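Long-range contacts in NAD-dependent L-serine dehydrogenase (Pseudomonas aeruginosa, PDB 3OBB), which catalyses the NAD-dependent oxidation of L-serine and methyl-L-serine and acts weakly on beta-hydroxyisobutyrate: residues A104-H108 / D166-V171; L116-D120 / E144-A149; Y221-P225 / D286-Q291. One frame throughout, in Å; residues are numbered along the deposited sequence. Where two conformers were deposited one is given.

Contact 1 of 3, residues A104-H108 / D166-V171; sequences ARKIH and DGAGQV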
loop_
_atom_site.group_PDB
_atom_site.type_symbol
_atom_site.label_atom_id
_atom_site.label_comp_id
_atom_site.label_asym_id
_atom_site.label_seq_id
_atom_site.Cartn_x
_atom_site.Cartn_y
_atom_site.Cartn_z
ATOM N N ALA A 104 6.503 0.396 28.005
ATOM C CA ALA A 104 5.638 0.666 29.168
ATOM C C ALA A 104 5.495 -0.515 30.132
ATOM O O ALA A 104 5.390 -0.316 31.343
ATOM C CB ALA A 104 4.269 1.105 28.722
ATOM N N ARG A 105 5.427 -1.730 29.601
ATOM C CA ARG A 105 5.349 -2.926 30.450
ATOM C C ARG A 105 6.643 -3.121 31.232
ATOM O O ARG A 105 6.625 -3.476 32.417
ATOM C CB ARG A 105 5.078 -4.187 29.620
ATOM C CG ARG A 105 3.667 -4.261 29.108
ATOM C CD ARG A 105 3.403 -5.506 28.295
ATOM N NE ARG A 105 2.420 -5.124 27.289
ATOM C CZ ARG A 105 2.624 -5.125 25.977
ATOM N NH1 ARG A 105 3.763 -5.563 25.457
ATOM N NH2 ARG A 105 1.642 -4.737 25.187
ATOM N N LYS A 106 7.757 -2.919 30.537
ATOM C CA LYS A 106 9.090 -2.985 31.116
ATOM C C LYS A 106 9.214 -2.025 32.306
ATOM O O LYS A 106 9.634 -2.436 33.399
ATOM C CB LYS A 106 10.122 -2.684 30.026
ATOM C CG LYS A 106 11.535 -2.929 30.414
ATOM C CD LYS A 106 12.239 -3.855 29.410
ATOM C CE LYS A 106 13.755 -3.650 29.474
ATOM N NZ LYS A 106 14.085 -2.194 29.233
ATOM N N ILE A 107 8.838 -0.760 32.107
ATOM C CA ILE A 107 8.792 0.194 33.213
ATOM C C ILE A 107 7.788 -0.262 34.277
ATOM O O ILE A 107 8.103 -0.206 35.458
ATOM C CB ILE A 107 8.500 1.667 32.762
ATOM C CG1 ILE A 107 9.591 2.159 31.803
ATOM C CG2 ILE A 107 8.502 2.606 33.950
ATOM C CD1 ILE A 107 9.124 3.224 30.796
ATOM N N HIS A 108 6.592 -0.707 33.870
ATOM C CA HIS A 108 5.575 -1.170 34.840
ATOM C C HIS A 108 6.109 -2.241 35.804
ATOM O O HIS A 108 5.885 -2.170 37.018
ATOM C CB HIS A 108 4.333 -1.726 34.139
ATOM C CG HIS A 108 3.212 -0.738 33.993
ATOM N ND1 HIS A 108 2.390 -0.386 35.039
ATOM C CD2 HIS A 108 2.744 -0.074 32.912
ATOM C CE1 HIS A 108 1.472 0.457 34.616
ATOM N NE2 HIS A 108 1.664 0.666 33.326
ATOM N N ASP A 166 -1.438 -3.412 32.660
ATOM C CA ASP A 166 -0.205 -2.683 32.400
ATOM C C ASP A 166 0.108 -2.596 30.926
ATOM O O ASP A 166 0.111 -3.609 30.261
ATOM C CB ASP A 166 0.959 -3.367 33.101
ATOM C CG ASP A 166 0.918 -3.198 34.597
ATOM O OD1 ASP A 166 0.098 -2.400 35.104
ATOM O OD2 ASP A 166 1.738 -3.838 35.258
ATOM N N GLY A 167 0.403 -1.386 30.436
ATOM C CA GLY A 167 0.706 -1.176 29.019
ATOM C C GLY A 167 -0.479 -0.955 28.079
ATOM O O GLY A 167 -0.292 -0.556 26.916
ATOM N N ALA A 168 -1.697 -1.192 28.578
ATOM C CA ALA A 168 -2.926 -1.146 27.754
ATOM C C ALA A 168 -3.294 0.262 27.336
ATOM O O ALA A 168 -3.938 0.459 26.294
ATOM C CB ALA A 168 -4.075 -1.770 28.485
ATOM N N GLY A 169 -2.867 1.254 28.127
ATOM C CA GLY A 169 -3.090 2.642 27.751
ATOM C C GLY A 169 -2.284 2.929 26.501
ATOM O O GLY A 169 -2.789 3.530 25.558
ATOM N N GLN A 170 -1.022 2.497 26.472
ATOM C CA GLN A 170 -0.215 2.714 25.262
ATOM C C GLN A 170 -0.793 1.957 24.107
ATOM O O GLN A 170 -0.710 2.434 22.995
ATOM C CB GLN A 170 1.253 2.328 25.446
ATOM C CG GLN A 170 1.985 3.071 26.575
ATOM C CD GLN A 170 2.031 4.584 26.397
ATOM O OE1 GLN A 170 1.837 5.106 25.298
ATOM N NE2 GLN A 170 2.311 5.289 27.481
ATOM N N VAL A 171 -1.350 0.759 24.334
ATOM C CA VAL A 171 -1.852 -0.032 23.215
ATOM C C VAL A 171 -3.030 0.721 22.600
ATOM O O VAL A 171 -3.095 0.877 21.381
ATOM C CB VAL A 171 -2.245 -1.526 23.617
ATOM C CG1 VAL A 171 -2.785 -2.274 22.437
ATOM C CG2 VAL A 171 -1.021 -2.301 24.181
#
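His108 and Gly167, from the two sides of this contact, share one acceptor: the His108 NE2 and the backbone N of Gly167 both hydrogen-bond to OD1 of Asp120. The NE2 bond helps to set how the imidazole is turned, and the ring offers a face to Asp166. The carboxylate of Asp166 lies stacked over it, the two planes 17° apart, with CG 3.1 Å above the ring plane and offset toward the rim on the ND1 side. His108 ND1 and Asp166 OD1 are 3.1 Å apart, but the angle is too poor for a hydrogen bond. Behind the carboxylate, the CB of Asp166 makes a CH-pi contact, 3.7 Å from the ring centroid. Arg112 NE forms a salt bridge with Asp166 OD2, which probably helps to keep the carboxylate flat over the imidazole.

The site lies where the Rossmann domain passes into the long helix 168-196. Gly167 is the N-cap residue of that helix, with a positive phi of 86°, and the CG of Arg105 passes 4.3 Å from its CA. Asp120 OD2 also accepts from Gln170 N, so its carboxylate faces the first turn, where the helix dipole would probably favour negative charge.

Further along, Ala104 CB rests 3.7 Å from Gln170 CG. A bend at chi2 (-60°) turns the Gln170 amide toward the loop before helix 101-112, where it bonds to Ser97 O and Ile99 N, beside the NAD-binding Thr98. At the outer margin the Arg105 guanidinium brings NH2 to 3.7 Å from Val171 CG2, and Asn197 of the second subunit packs against both residues.

Contact 2 of 3, residues L116-D120 / E144-A149; sequences LAMLD and EALEKA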
loop_
_atom_site.group_PDB
_atom_site.type_symbol
_atom_site.label_atom_id
_atom_site.label_comp_id
_atom_site.label_asym_id
_atom_site.label_seq_id
_atom_site.Cartn_x
_atom_site.Cartn_y
_atom_site.Cartn_z
ATOM N N LEU A 116 5.789 0.112 43.793
ATOM C CA LEU A 116 5.096 1.343 43.383
ATOM C C LEU A 116 3.831 1.102 42.579
ATOM O O LEU A 116 3.788 0.213 41.745
ATOM C CB LEU A 116 6.038 2.269 42.624
ATOM C CG LEU A 116 7.294 2.773 43.345
ATOM C CD1 LEU A 116 8.174 3.443 42.311
ATOM C CD2 LEU A 116 6.985 3.720 44.502
ATOM N N ALA A 117 2.801 1.902 42.845
ATOM C CA ALA A 117 1.614 1.960 41.996
ATOM C C ALA A 117 1.869 2.863 40.789
ATOM O O ALA A 117 2.017 4.084 40.943
ATOM C CB ALA A 117 0.433 2.463 42.785
HETATM N N MSE A 118 1.922 2.255 39.599
HETATM C CA MSE A 118 2.144 2.968 38.347
HETATM C C MSE A 118 1.019 2.761 37.333
HETATM O O MSE A 118 0.455 1.675 37.224
HETATM C CB MSE A 118 3.482 2.571 37.710
HETATM C CG MSE A 118 3.641 3.099 36.267
HETATM SE SE MSE A 118 5.355 2.662 35.462
HETATM C CE MSE A 118 6.457 3.913 36.428
ATOM N N LEU A 119 0.700 3.825 36.606
ATOM C CA LEU A 119 -0.208 3.768 35.468
ATOM C C LEU A 119 0.512 4.281 34.223
ATOM O O LEU A 119 1.317 5.223 34.302
ATOM C CB LEU A 119 -1.435 4.649 35.731
ATOM C CG LEU A 119 -2.331 4.325 36.918
ATOM C CD1 LEU A 119 -3.394 5.395 37.037
ATOM C CD2 LEU A 119 -2.946 2.911 36.789
ATOM N N ASP A 120 0.239 3.664 33.080
ATOM C CA ASP A 120 0.520 4.319 31.799
ATOM C C ASP A 120 -0.770 5.032 31.385
ATOM O O ASP A 120 -1.832 4.424 31.297
ATOM C CB ASP A 120 1.074 3.352 30.717
ATOM C CG ASP A 120 0.168 2.130 30.458
ATOM O OD1 ASP A 120 0.134 1.169 31.254
ATOM O OD2 ASP A 120 -0.494 2.110 29.417
ATOM N N GLU A 144 -7.103 -0.202 41.405
ATOM C CA GLU A 144 -6.661 0.469 42.634
ATOM C C GLU A 144 -5.970 1.794 42.308
ATOM O O GLU A 144 -6.400 2.860 42.751
ATOM C CB GLU A 144 -5.734 -0.470 43.445
ATOM C CG GLU A 144 -4.797 0.199 44.487
ATOM C CD GLU A 144 -3.372 0.492 43.963
ATOM O OE1 GLU A 144 -2.760 1.513 44.448
ATOM O OE2 GLU A 144 -2.857 -0.290 43.076
ATOM N N ALA A 145 -4.900 1.711 41.517
ATOM C CA ALA A 145 -4.053 2.862 41.210
ATOM C C ALA A 145 -4.793 3.926 40.385
ATOM O O ALA A 145 -4.580 5.141 40.583
ATOM C CB ALA A 145 -2.768 2.403 40.524
ATOM N N LEU A 146 -5.680 3.463 39.496
ATOM C CA LEU A 146 -6.581 4.356 38.768
ATOM C C LEU A 146 -7.500 5.130 39.721
ATOM O O LEU A 146 -7.747 6.327 39.528
ATOM C CB LEU A 146 -7.407 3.592 37.730
ATOM C CG LEU A 146 -8.439 4.418 36.962
ATOM C CD1 LEU A 146 -7.801 5.634 36.290
ATOM C CD2 LEU A 146 -9.179 3.565 35.943
ATOM N N GLU A 147 -7.998 4.449 40.747
ATOM C CA GLU A 147 -8.825 5.144 41.730
ATOM C C GLU A 147 -8.080 6.258 42.452
ATOM O O GLU A 147 -8.615 7.356 42.551
ATOM C CB GLU A 147 -9.577 4.187 42.669
ATOM C CG GLU A 147 -10.759 3.466 41.963
ATOM C CD GLU A 147 -11.372 4.282 40.796
ATOM O OE1 GLU A 147 -11.417 3.767 39.654
ATOM O OE2 GLU A 147 -11.789 5.446 41.011
ATOM N N LYS A 148 -6.844 6.001 42.888
ATOM C CA LYS A 148 -6.020 7.041 43.543
ATOM C C LYS A 148 -5.755 8.218 42.600
ATOM O O LYS A 148 -5.875 9.381 42.990
ATOM C CB LYS A 148 -4.681 6.476 44.042
ATOM C CG LYS A 148 -4.726 5.825 45.416
ATOM C CD LYS A 148 -3.625 4.767 45.565
ATOM C CE LYS A 148 -3.539 4.224 47.005
ATOM N NZ LYS A 148 -3.148 2.770 46.986
ATOM N N ALA A 149 -5.416 7.902 41.353
ATOM C CA ALA A 149 -5.083 8.923 40.366
ATOM C C ALA A 149 -6.273 9.733 39.866
ATOM O O ALA A 149 -6.085 10.783 39.254
ATOM C CB ALA A 149 -4.343 8.304 39.167
#
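Leu119 and Ala117, alternate residues of one strand, press their side chains onto the alanine-lined surface of helix 144-149. The isobutyl group of Leu119 straddles a turn of that helix. Its CD1 branch lies 3.7 Å from Ala149 CB and 3.8 Å from Leu146 CA, while the CD2 branch comes 3.8 Å from Ala145 CB. With CG anti to the carbonyl carbon (chi1 -61°), both methyls reach the helix, CD1 also running against its backbone at Ala145 O. Beside this, Ala117 meets Ala145 methyl to methyl, CB to CB at 3.9 Å. Small side chains probably let the helix come close: the axes of the short segments 117-120 and 144-149 approach to 8.1 Å at 82°.

Here the helix layer meets the sheet of the Rossmann-type domain, the helix lying across one face. Strand 117-124 sits between 92-95, its parallel neighbour, and 135-140, its antiparallel one. Backbone hydrogen bonds of Ala117 and Leu119 with Val93, and of Leu119 with Glu95, hold this strand against 92-95. On the reverse face, Met118, a selenomethionine here, points away from the helix and packs on Ile107, His108 and Ala111 of helix 101-112.

Neighbouring apolar groups extend the layer. Phe153, two turns on from Leu146, touches both Leu119 and Leu146, and Ala149 also meets Leu92 and Leu94. At the solvent-facing margin, in one of its two deposited conformers, Glu144 OE1 pairs with Lys148 NZ, 2.9 Å apart, a salt bridge that is therefore doubtful.

Contact 3 of 3, residues Y221-P225 / D286-Q291; sequences YNPWP and DFSVVQ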
loop_
_atom_site.group_PDB
_atom_site.type_symbol
_atom_site.label_atom_id
_atom_site.label_comp_id
_atom_site.label_asym_id
_atom_site.label_seq_id
_atom_site.Cartn_x
_atom_site.Cartn_y
_atom_site.Cartn_z
ATOM N N TYR A 221 -11.721 18.449 11.757
ATOM C CA TYR A 221 -10.327 18.659 11.362
ATOM C C TYR A 221 -10.113 18.435 9.863
ATOM O O TYR A 221 -9.267 17.622 9.455
ATOM C CB TYR A 221 -9.478 17.660 12.132
ATOM C CG TYR A 221 -8.157 18.133 12.640
ATOM C CD1 TYR A 221 -7.971 18.333 14.014
ATOM C CD2 TYR A 221 -7.070 18.325 11.778
ATOM C CE1 TYR A 221 -6.774 18.734 14.518
ATOM C CE2 TYR A 221 -5.839 18.750 12.274
ATOM C CZ TYR A 221 -5.690 18.924 13.656
ATOM O OH TYR A 221 -4.478 19.306 14.196
ATOM N N ASN A 222 -10.879 19.152 9.049
ATOM C CA ASN A 222 -10.901 18.868 7.615
ATOM C C ASN A 222 -9.573 19.272 6.957
ATOM O O ASN A 222 -9.114 20.386 7.176
ATOM C CB ASN A 222 -12.115 19.550 6.962
ATOM C CG ASN A 222 -12.279 19.141 5.496
ATOM O OD1 ASN A 222 -11.402 19.459 4.650
ATOM N ND2 ASN A 222 -13.353 18.369 5.191
ATOM N N PRO A 223 -8.916 18.363 6.193
ATOM C CA PRO A 223 -7.605 18.714 5.604
ATOM C C PRO A 223 -7.576 19.663 4.402
ATOM O O PRO A 223 -6.486 20.067 3.984
ATOM C CB PRO A 223 -7.045 17.344 5.205
ATOM C CG PRO A 223 -8.257 16.564 4.863
ATOM C CD PRO A 223 -9.257 16.950 5.898
ATOM N N TRP A 224 -8.741 20.038 3.868
ATOM C CA TRP A 224 -8.840 20.911 2.667
ATOM C C TRP A 224 -8.936 22.386 3.037
ATOM O O TRP A 224 -9.857 22.765 3.764
ATOM C CB TRP A 224 -10.047 20.540 1.796
ATOM C CG TRP A 224 -9.919 21.124 0.404
ATOM C CD1 TRP A 224 -10.345 22.352 -0.014
ATOM C CD2 TRP A 224 -9.299 20.514 -0.728
ATOM N NE1 TRP A 224 -10.056 22.528 -1.346
ATOM C CE2 TRP A 224 -9.385 21.425 -1.797
ATOM C CE3 TRP A 224 -8.634 19.298 -0.932
ATOM C CZ2 TRP A 224 -8.850 21.152 -3.066
ATOM C CZ3 TRP A 224 -8.110 19.031 -2.190
ATOM C CH2 TRP A 224 -8.215 19.960 -3.234
ATOM N N PRO A 225 -7.969 23.215 2.578
ATOM C CA PRO A 225 -7.901 24.629 3.012
ATOM C C PRO A 225 -9.209 25.309 2.749
ATOM O O PRO A 225 -9.793 25.097 1.675
ATOM C CB PRO A 225 -6.810 25.242 2.100
ATOM C CG PRO A 225 -5.814 24.045 1.916
ATOM C CD PRO A 225 -6.834 22.872 1.685
ATOM N N ASP A 286 1.235 20.872 10.656
ATOM C CA ASP A 286 0.162 20.039 11.185
ATOM C C ASP A 286 0.007 18.778 10.311
ATOM O O ASP A 286 0.149 18.850 9.081
ATOM C CB ASP A 286 -1.157 20.801 11.203
ATOM C CG ASP A 286 -2.322 19.886 11.533
ATOM O OD1 ASP A 286 -2.425 19.511 12.740
ATOM O OD2 ASP A 286 -3.092 19.506 10.588
ATOM N N PHE A 287 -0.301 17.635 10.931
ATOM C CA PHE A 287 -0.317 16.368 10.200
ATOM C C PHE A 287 -1.328 16.358 9.037
ATOM O O PHE A 287 -1.186 15.563 8.129
ATOM C CB PHE A 287 -0.541 15.168 11.155
ATOM C CG PHE A 287 -1.948 15.071 11.704
ATOM C CD1 PHE A 287 -2.485 16.103 12.493
ATOM C CD2 PHE A 287 -2.757 13.967 11.394
ATOM C CE1 PHE A 287 -3.794 16.013 13.004
ATOM C CE2 PHE A 287 -4.058 13.856 11.896
ATOM C CZ PHE A 287 -4.586 14.875 12.697
ATOM N N SER A 288 -2.347 17.228 9.045
ATOM C CA SER A 288 -3.261 17.291 7.886
ATOM C C SER A 288 -2.610 17.831 6.597
ATOM O O SER A 288 -3.212 17.778 5.527
ATOM C CB SER A 288 -4.602 17.990 8.228
ATOM O OG SER A 288 -4.455 19.382 8.439
ATOM N N VAL A 289 -1.367 18.300 6.704
ATOM C CA VAL A 289 -0.523 18.706 5.560
ATOM C C VAL A 289 -0.356 17.568 4.536
ATOM O O VAL A 289 -0.003 17.796 3.355
ATOM C CB VAL A 289 0.856 19.240 6.034
ATOM C CG1 VAL A 289 1.829 18.069 6.405
ATOM C CG2 VAL A 289 1.466 20.163 4.985
ATOM N N VAL A 290 -0.713 16.357 4.965
ATOM C CA VAL A 290 -0.760 15.220 4.057
ATOM C C VAL A 290 -1.622 15.564 2.834
ATOM O O VAL A 290 -1.399 15.009 1.769
ATOM C CB VAL A 290 -1.218 13.926 4.820
ATOM C CG1 VAL A 290 -2.723 13.931 5.101
ATOM C CG2 VAL A 290 -0.780 12.647 4.105
ATOM N N GLN A 291 -2.583 16.491 2.996
ATOM C CA GLN A 291 -3.394 17.023 1.879
ATOM C C GLN A 291 -2.554 17.416 0.660
ATOM O O GLN A 291 -2.978 17.224 -0.465
ATOM C CB GLN A 291 -4.269 18.227 2.328
ATOM C CG GLN A 291 -5.371 18.651 1.299
ATOM C CD GLN A 291 -6.406 17.551 1.060
ATOM O OE1 GLN A 291 -7.399 17.455 1.771
ATOM N NE2 GLN A 291 -6.174 16.723 0.053
HETATM O O HOH W 1 -6.741 20.891 8.822
#
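In the C-terminal helical domain two irregular segments lie together beside the long helix 168-196: the loop after helix 216-220, and an Asx turn leading into a short 3-10 segment, 287-289. Asp286 builds that turn. Its OD2 accepts from Ser288 N at 2.9 Å, approached from above the carboxylate plane, and from Ser288 OG at 2.5 Å, nearly along the C-O direction. The other oxygen reaches across to the loop: Tyr221 OH donates to Asp286 OD1 at 2.5 Å, on the syn side but 33° out of the carboxylate plane. Phe241 N also bonds to this oxygen.

Phe287 brings CZ over one face of the Tyr221 ring, near its rim. The rings are oblique, at 51° with centroids 5.2 Å apart, and the nearest carbons are Phe287 CE1 and Tyr221 CE2. Met184 of helix 168-196 touches both. A water links the two segments further, donating to Asn222 O and to Ser288 OG.

Beyond it Pro223 CB packs on Ser288 CB at 3.9 Å. Gln291 leaves its backbone with CG anti to N, then bends at chi2 (63°), which brings its amide against Pro223 and Trp224. Gln291 CG lies 3.2 Å from Pro223 O, and Gln291 CD sits 3.5 Å from Trp224 CE3, the amide steeply inclined to the indole. Ala188 O accepts a hydrogen bond from Gln291 NE2, and Pro223 O is hydrogen-bonded to Tyr237 OH. In the loop itself, Asn222 OD1 accepts from Trp224 N, a second Asx turn.

With four donors around its two buried oxygens, the Asp286 carboxylate is probably ionised, and the Tyr221 hydroxyl that it orients also makes a weak hydrogen bond to a bound buffer molecule.

Contacts 1 and 2 adjoin, centres about 12 Å apart, through Asp120 at the end of segment 116-120: its OD1 lies 2.6 Å from His108 NE2 and 2.7 Å from Gly167 N. One strand thus packs on helix 143-156 and probably helps to position the start of helix 168-196. That helix carries active-site Lys173, its side chain about 5 Å from that of Gln170, and runs on to contact 3. Contact 3 lies on the opposite side of the chain's centre, about 31 Å from contact 1 and 37 Å from contact 2, centre to centre. The side chain of Tyr221 is about 3 Å from a bound buffer molecule, and that of Gln170 about 10 Å from one.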